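Local coordinates for putative uncharacterized protein (Ustilago maydis, PDB 4GNX) that binds single-stranded DNA as part of replication protein A, probably as its large subunit with several OB-fold domains, at residues V294-V299 with T348-A353; G171-K176 with Q246-T251; C136-I141 with L165-Q170. All coordinates share one frame; numbering follows the deposited sequence.

Contact 1 (V294-V299 with T348-A353); sequences VRATVV and TNVADA
Strands 294-299 and 348-352 run antiparallel but strongly skewed, 125° between their N-to-C directions, and are joined where Thr297 forms a hydrogen-bonded pair with Ala351: Thr297 N gives a nearly straight bond to Ala351 O (3.0 Å), and Ala351 N returns one to Thr297 O (3.1 Å). A third bond, Val299 N to Asn349 O (3.0 Å), carries the pairing past the non-hydrogen-bonded pair Val298-Val350. Val350 straddles two neighbours, CG2 lying 3.8 Å from Ala296 CB and CG1 4.2 Å from Val298 CG2; with chi1 at -54° its two methyls flank the backbone N and fork toward them. All three residues also pack on Phe402. Strand 290-310 is the middle strand of the five-stranded antiparallel OB-fold sheet in the Replication factor-A C-terminal domain and 341-352 lies beside it; the zinc-binding cysteines come from the chain between the two segments. Val298 turns CG1, anti to its own N, onto Thr348 OG1 (3.5 Å) nearly at right angles; that hydroxyl is hydrogen-bonded to Tyr300 O. On the face bearing Thr297 and Ala351, Val299 CG2 rests 4.1 Å from Ala351 CB, and Leu9 of another chain of the complex packs on both Thr297 and Ala351.

Contact 2 (G171-K176 with Q246-T251); sequences GNRSVK and QFQPYT
Arg173 lays its guanidinium flat over the aliphatic start of Gln248, whose CB sits over the centre of one face, 3.4 Å from Arg173 CZ. The Gln248 side chain, bent at chi2, continues past the NH1 end, and its amide lies against NH1, tilted 38° from the guanidinium. Tyr250 supplies the second partner. The guanidinium stands steeply to the phenol ring, 75° between planes, and Arg173 CZ lies 4.7 Å from the Tyr250 centroid, almost on the ring normal: a cation-pi contact over the face, with NE above the ring centre. A bend at chi3 (66°) turns the guanidinium back toward the other segment although the CB of Arg173 points away from it. Gln248 O takes two donors from one residue: Ser174 N in the carbonyl plane at 2.6 Å and Ser174 OG from well above that plane at 3.0 Å. A weak, bent bond from Gln248 N to Asn172 O (3.1 Å) adds little. At the other end the edge of the Phe247 ring meets the backbone of Asn172, with Phe247 CD2 3.7 Å from Asn172 CA. The loop between helices 229-242 and 275-280 thus lies along strand 174-180 of the OB domain. Phe247 also packs on Val168 of strand 159-168, while the Tyr250 ring touches Leu127 and Arg212 in loops and its OH is hydrogen-bonded to Ile124 O.

Contact 3 (C136-I141 with L165-Q170); sequences CDVIGI and LTLVDQ
Val138 CG1 and Leu167 CD1 approach methyl to methyl across the two strands, 4.5 Å apart in a loose contact, their end bonds oblique to the line between them. In Leu167, chi1 of -58° puts CG beside the backbone N, and chi2 near 180° then turns CD1 to Val138 and CD2 to within 4.0 Å of Ile141 O. The same oxygen receives Leu167 CA as a CA-H...O contact (3.4 Å) and Val168 N as a hydrogen bond (3.0 Å), so this carbonyl oxygen meets one N-H and two carbons of the facing strand. Ile141 N completes the hydrogen-bonded pair with Val168 O at 2.9 Å. Ile141 and Val168 set out on the same face of the sheet, but do not pack on each other: the Ile141 chain leads off from the partner strand, and each residue touches helix 229-242 instead, Ile141 at Tyr238 and Val168 at Trp237. Gly140, with no side chain, brings its CA within 3.4 Å of Val168 O. Leu167 also touches Leu177 of strand 174-180. Beyond the pair, Asp169 is held by the chain around it: OD1 accepts from Gly171 N, forming an Asx turn that leads toward strand 174-180, and OD2 accepts from Ile124 N. The strand segments stand at 94° to each other, far from an antiparallel 180°, and touch at one end. Such steep coiling is characteristic of the first hairpin of an OB-fold beta barrel, here strands 135-152 and 159-168, with strand 198-207 bonded along the other edge of 135-152.

Contact 3 and strand 174-180 of contact 2 belong to one OB domain, with 246-251 laid against it; the centres of the two contacts are about 10 Å apart. Strands 159-168 and 174-180 are sheet neighbours and join them: Val175 N lies 3.0 Å from Leu167 O, a probable hydrogen bond, and Phe247 CE2 packs 3.6 Å from Val168 CG1. Contact 1 lies in another OB domain farther along the chain, on the opposite side of the chain's centre; its centre is about 39 Å from that of contact 2 and about 40 Å from that of contact 3. The bound nucleic acid passes nearest atoms of contacts 1, 2 and 3 at about 4, 7 and 10 Å, consistent with a strand of DNA running across both domains.

Contact 1 (V294-V299 with T348-A353)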
# COMPACT_ATOMS: atom_id res chain seq x y z
N VAL C 294 -6.94 5.50 -5.32
CA VAL C 294 -6.55 4.30 -6.07
C VAL C 294 -5.18 4.46 -6.74
O VAL C 294 -4.93 5.42 -7.45
CB VAL C 294 -7.62 3.89 -7.11
CG1 VAL C 294 -7.09 2.86 -8.07
CG2 VAL C 294 -8.82 3.29 -6.43
N ARG C 295 -4.29 3.51 -6.49
CA ARG C 295 -3.06 3.41 -7.27
C ARG C 295 -3.46 2.71 -8.56
O ARG C 295 -3.94 1.57 -8.51
CB ARG C 295 -2.04 2.55 -6.54
CG ARG C 295 -0.61 2.90 -6.86
CD ARG C 295 0.43 1.86 -6.43
NE ARG C 295 0.41 1.42 -5.03
CZ ARG C 295 0.71 2.18 -3.98
NH1 ARG C 295 1.01 3.47 -4.12
NH2 ARG C 295 0.69 1.65 -2.77
N ALA C 296 -3.31 3.38 -9.70
CA ALA C 296 -3.62 2.75 -10.99
C ALA C 296 -2.74 3.25 -12.11
O ALA C 296 -2.06 4.28 -11.96
CB ALA C 296 -5.08 2.94 -11.34
N THR C 297 -2.74 2.51 -13.22
CA THR C 297 -1.89 2.85 -14.35
C THR C 297 -2.77 3.36 -15.46
O THR C 297 -3.79 2.74 -15.78
CB THR C 297 -1.14 1.62 -14.88
OG1 THR C 297 -0.28 1.11 -13.85
CG2 THR C 297 -0.31 1.99 -16.06
N VAL C 298 -2.38 4.48 -16.06
CA VAL C 298 -3.10 4.95 -17.22
C VAL C 298 -2.82 3.98 -18.35
O VAL C 298 -1.68 3.78 -18.74
CB VAL C 298 -2.79 6.42 -17.60
CG1 VAL C 298 -3.42 6.76 -18.94
CG2 VAL C 298 -3.33 7.37 -16.53
N VAL C 299 -3.89 3.36 -18.84
CA VAL C 299 -3.85 2.43 -19.96
C VAL C 299 -4.35 3.06 -21.28
O VAL C 299 -3.93 2.64 -22.35
CB VAL C 299 -4.67 1.18 -19.60
CG1 VAL C 299 -5.34 0.57 -20.80
CG2 VAL C 299 -3.81 0.17 -18.88
N THR C 348 -10.21 8.96 -19.25
CA THR C 348 -9.09 8.03 -19.18
C THR C 348 -9.39 6.69 -18.53
O THR C 348 -9.95 6.64 -17.45
CB THR C 348 -7.89 8.67 -18.47
OG1 THR C 348 -6.78 7.78 -18.59
CG2 THR C 348 -8.17 8.93 -16.99
N ASN C 349 -8.99 5.61 -19.19
CA ASN C 349 -9.14 4.26 -18.66
C ASN C 349 -7.92 3.78 -17.86
O ASN C 349 -6.80 3.68 -18.39
CB ASN C 349 -9.45 3.28 -19.80
CG ASN C 349 -9.88 1.90 -19.31
OD1 ASN C 349 -9.22 0.92 -19.56
ND2 ASN C 349 -11.01 1.83 -18.61
N VAL C 350 -8.13 3.49 -16.58
CA VAL C 350 -7.04 3.10 -15.69
C VAL C 350 -7.27 1.69 -15.20
O VAL C 350 -8.41 1.26 -15.03
CB VAL C 350 -6.87 4.06 -14.48
CG1 VAL C 350 -6.72 5.50 -14.96
CG2 VAL C 350 -8.02 3.93 -13.48
N ALA C 351 -6.17 0.97 -14.97
CA ALA C 351 -6.23 -0.43 -14.54
C ALA C 351 -5.29 -0.71 -13.39
O ALA C 351 -4.30 -0.02 -13.21
CB ALA C 351 -5.92 -1.35 -15.70
N ASP C 352 -5.63 -1.72 -12.61
CA ASP C 352 -4.72 -2.33 -11.65
C ASP C 352 -4.88 -3.84 -11.77
O ASP C 352 -5.37 -4.32 -12.80
CB ASP C 352 -4.96 -1.81 -10.23
CG ASP C 352 -6.35 -2.20 -9.64
OD1 ASP C 352 -7.13 -2.96 -10.29
OD2 ASP C 352 -6.64 -1.73 -8.49
N ALA C 353 -4.49 -4.60 -10.74
CA ALA C 353 -4.57 -6.06 -10.82
C ALA C 353 -5.96 -6.62 -10.56
O ALA C 353 -6.21 -7.82 -10.74
CB ALA C 353 -3.55 -6.72 -9.92

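Contact 2 (G171-K176 with Q246-T251)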
# COMPACT_ATOMS: atom_id res chain seq x y z
N GLY C 171 -4.00 21.44 25.91
CA GLY C 171 -3.83 22.10 24.63
C GLY C 171 -5.03 22.93 24.20
O GLY C 171 -4.93 23.71 23.26
N ASN C 172 -6.15 22.75 24.91
CA ASN C 172 -7.43 23.41 24.60
C ASN C 172 -8.03 23.00 23.26
O ASN C 172 -8.84 23.72 22.67
CB ASN C 172 -7.33 24.95 24.69
CG ASN C 172 -7.48 25.46 26.11
OD1 ASN C 172 -6.97 24.87 27.06
ND2 ASN C 172 -8.19 26.58 26.27
N ARG C 173 -7.61 21.83 22.77
CA ARG C 173 -8.13 21.28 21.52
C ARG C 173 -8.83 19.96 21.81
O ARG C 173 -8.37 19.17 22.63
CB ARG C 173 -7.00 21.09 20.50
CG ARG C 173 -6.37 22.39 20.01
CD ARG C 173 -5.74 22.25 18.63
NE ARG C 173 -6.75 21.99 17.60
CZ ARG C 173 -7.33 22.92 16.85
NH1 ARG C 173 -7.01 24.20 17.00
NH2 ARG C 173 -8.24 22.58 15.95
N SER C 174 -9.97 19.76 21.14
CA SER C 174 -10.75 18.54 21.29
C SER C 174 -10.70 17.70 20.02
O SER C 174 -10.58 18.24 18.92
CB SER C 174 -12.20 18.86 21.65
OG SER C 174 -12.95 19.20 20.49
N VAL C 175 -10.78 16.38 20.20
CA VAL C 175 -10.68 15.43 19.09
C VAL C 175 -11.72 14.31 19.25
O VAL C 175 -12.02 13.91 20.37
CB VAL C 175 -9.25 14.85 18.96
CG1 VAL C 175 -8.92 13.89 20.10
CG2 VAL C 175 -9.06 14.17 17.61
N LYS C 176 -12.26 13.84 18.14
CA LYS C 176 -13.22 12.74 18.19
C LYS C 176 -12.50 11.37 18.20
O LYS C 176 -11.47 11.18 17.53
CB LYS C 176 -14.22 12.81 17.03
CG LYS C 176 -15.28 13.92 17.10
CD LYS C 176 -14.97 15.05 16.13
CE LYS C 176 -16.21 15.61 15.44
NZ LYS C 176 -16.97 16.57 16.28
N GLN C 246 -13.18 27.39 26.71
CA GLN C 246 -13.75 26.70 25.56
C GLN C 246 -12.67 26.09 24.67
O GLN C 246 -11.49 26.44 24.79
CB GLN C 246 -14.66 27.64 24.77
CG GLN C 246 -15.89 28.09 25.54
CD GLN C 246 -16.74 29.09 24.78
OE1 GLN C 246 -16.63 29.22 23.56
NE2 GLN C 246 -17.61 29.79 25.50
N PHE C 247 -13.07 25.19 23.77
CA PHE C 247 -12.11 24.35 23.04
C PHE C 247 -12.19 24.41 21.51
O PHE C 247 -12.98 25.17 20.96
CB PHE C 247 -12.22 22.90 23.54
CG PHE C 247 -12.11 22.77 25.03
CD1 PHE C 247 -13.21 22.36 25.79
CD2 PHE C 247 -10.92 23.06 25.69
CE1 PHE C 247 -13.12 22.24 27.17
CE2 PHE C 247 -10.82 22.94 27.07
CZ PHE C 247 -11.92 22.53 27.81
N GLN C 248 -11.36 23.61 20.85
CA GLN C 248 -11.24 23.59 19.38
C GLN C 248 -11.58 22.23 18.76
O GLN C 248 -11.09 21.20 19.22
CB GLN C 248 -9.82 23.99 18.98
CG GLN C 248 -9.60 25.50 18.89
CD GLN C 248 -9.68 26.03 17.47
OE1 GLN C 248 -10.38 25.48 16.62
NE2 GLN C 248 -8.95 27.11 17.21
N PRO C 249 -12.41 22.22 17.70
CA PRO C 249 -12.93 20.98 17.16
C PRO C 249 -11.97 20.19 16.26
O PRO C 249 -12.15 18.98 16.08
CB PRO C 249 -14.15 21.44 16.35
CG PRO C 249 -13.79 22.81 15.90
CD PRO C 249 -12.90 23.40 16.96
N TYR C 250 -10.97 20.86 15.69
CA TYR C 250 -9.99 20.26 14.75
C TYR C 250 -10.44 20.29 13.26
O TYR C 250 -9.61 20.49 12.36
CB TYR C 250 -9.58 18.83 15.19
CG TYR C 250 -8.09 18.63 15.46
CD1 TYR C 250 -7.63 18.20 16.71
CD2 TYR C 250 -7.13 18.89 14.47
CE1 TYR C 250 -6.27 18.03 16.97
CE2 TYR C 250 -5.77 18.72 14.72
CZ TYR C 250 -5.34 18.29 15.96
OH TYR C 250 -3.99 18.12 16.20
N THR C 251 -11.74 20.11 13.03
CA THR C 251 -12.32 19.90 11.68
C THR C 251 -11.61 20.59 10.51
O THR C 251 -11.38 21.81 10.53
CB THR C 251 -13.85 20.20 11.63
OG1 THR C 251 -14.51 19.49 12.68
CG2 THR C 251 -14.47 19.78 10.28

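Contact 3 (C136-I141 with L165-Q170)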
# COMPACT_ATOMS: atom_id res chain seq x y z
N CYS C 136 -0.73 5.21 18.05
CA CYS C 136 -0.43 6.36 18.89
C CYS C 136 -1.07 6.21 20.27
O CYS C 136 -2.07 5.50 20.41
CB CYS C 136 -0.86 7.64 18.15
SG CYS C 136 -1.84 8.84 19.06
N ASP C 137 -0.49 6.85 21.28
CA ASP C 137 -1.05 6.84 22.63
C ASP C 137 -1.60 8.20 23.03
O ASP C 137 -0.94 9.21 22.85
CB ASP C 137 0.02 6.43 23.64
CG ASP C 137 0.36 4.96 23.57
OD1 ASP C 137 -0.32 4.22 22.82
OD2 ASP C 137 1.32 4.54 24.26
N VAL C 138 -2.81 8.22 23.60
CA VAL C 138 -3.47 9.48 23.97
C VAL C 138 -4.15 9.39 25.34
O VAL C 138 -4.85 8.43 25.62
CB VAL C 138 -4.51 9.91 22.91
CG1 VAL C 138 -5.50 10.92 23.48
CG2 VAL C 138 -3.83 10.48 21.67
N ILE C 139 -3.92 10.41 26.17
CA ILE C 139 -4.68 10.63 27.40
C ILE C 139 -5.41 11.99 27.39
O ILE C 139 -4.94 12.96 26.78
CB ILE C 139 -3.80 10.49 28.66
CG1 ILE C 139 -4.67 10.33 29.92
CG2 ILE C 139 -2.78 11.62 28.76
CD1 ILE C 139 -3.92 9.88 31.15
N GLY C 140 -6.56 12.06 28.06
CA GLY C 140 -7.34 13.29 28.16
C GLY C 140 -8.64 13.12 28.91
O GLY C 140 -9.03 11.99 29.25
N ILE C 141 -9.32 14.23 29.16
CA ILE C 141 -10.62 14.21 29.81
C ILE C 141 -11.67 13.90 28.77
O ILE C 141 -11.64 14.46 27.67
CB ILE C 141 -10.96 15.57 30.48
CG1 ILE C 141 -9.87 15.99 31.51
CG2 ILE C 141 -12.35 15.55 31.11
CD1 ILE C 141 -9.93 15.30 32.86
N LEU C 165 -16.53 9.60 21.18
CA LEU C 165 -16.21 10.34 22.39
C LEU C 165 -15.46 11.60 22.01
O LEU C 165 -14.72 11.62 21.04
CB LEU C 165 -15.29 9.51 23.31
CG LEU C 165 -15.33 7.98 23.37
CD1 LEU C 165 -14.22 7.49 24.27
CD2 LEU C 165 -16.67 7.46 23.86
N THR C 166 -15.66 12.65 22.80
CA THR C 166 -14.89 13.89 22.63
C THR C 166 -13.85 13.97 23.75
O THR C 166 -14.20 13.95 24.94
CB THR C 166 -15.79 15.14 22.63
OG1 THR C 166 -16.89 14.94 21.74
CG2 THR C 166 -15.02 16.38 22.19
N LEU C 167 -12.57 14.06 23.37
CA LEU C 167 -11.47 14.11 24.32
C LEU C 167 -10.82 15.46 24.27
O LEU C 167 -10.76 16.07 23.21
CB LEU C 167 -10.44 13.04 24.02
CG LEU C 167 -10.99 11.62 24.02
CD1 LEU C 167 -9.96 10.70 23.39
CD2 LEU C 167 -11.35 11.16 25.42
N VAL C 168 -10.31 15.91 25.42
CA VAL C 168 -9.78 17.26 25.60
C VAL C 168 -8.52 17.22 26.48
O VAL C 168 -8.46 16.44 27.44
CB VAL C 168 -10.85 18.18 26.23
CG1 VAL C 168 -10.22 19.39 26.90
CG2 VAL C 168 -11.87 18.62 25.20
N ASP C 169 -7.52 18.04 26.15
CA ASP C 169 -6.40 18.25 27.06
C ASP C 169 -5.96 19.73 27.21
O ASP C 169 -6.55 20.63 26.60
CB ASP C 169 -5.22 17.31 26.74
CG ASP C 169 -4.37 17.76 25.54
OD1 ASP C 169 -4.50 18.91 25.07
OD2 ASP C 169 -3.56 16.93 25.07
N GLN C 170 -4.92 19.94 28.01
CA GLN C 170 -4.38 21.28 28.31
C GLN C 170 -4.18 22.12 27.05
O GLN C 170 -4.18 23.34 27.11
CB GLN C 170 -3.05 21.19 29.07
CG GLN C 170 -3.02 20.21 30.24
CD GLN C 170 -2.67 18.78 29.84
OE1 GLN C 170 -2.86 18.37 28.69
NE2 GLN C 170 -2.15 18.01 30.78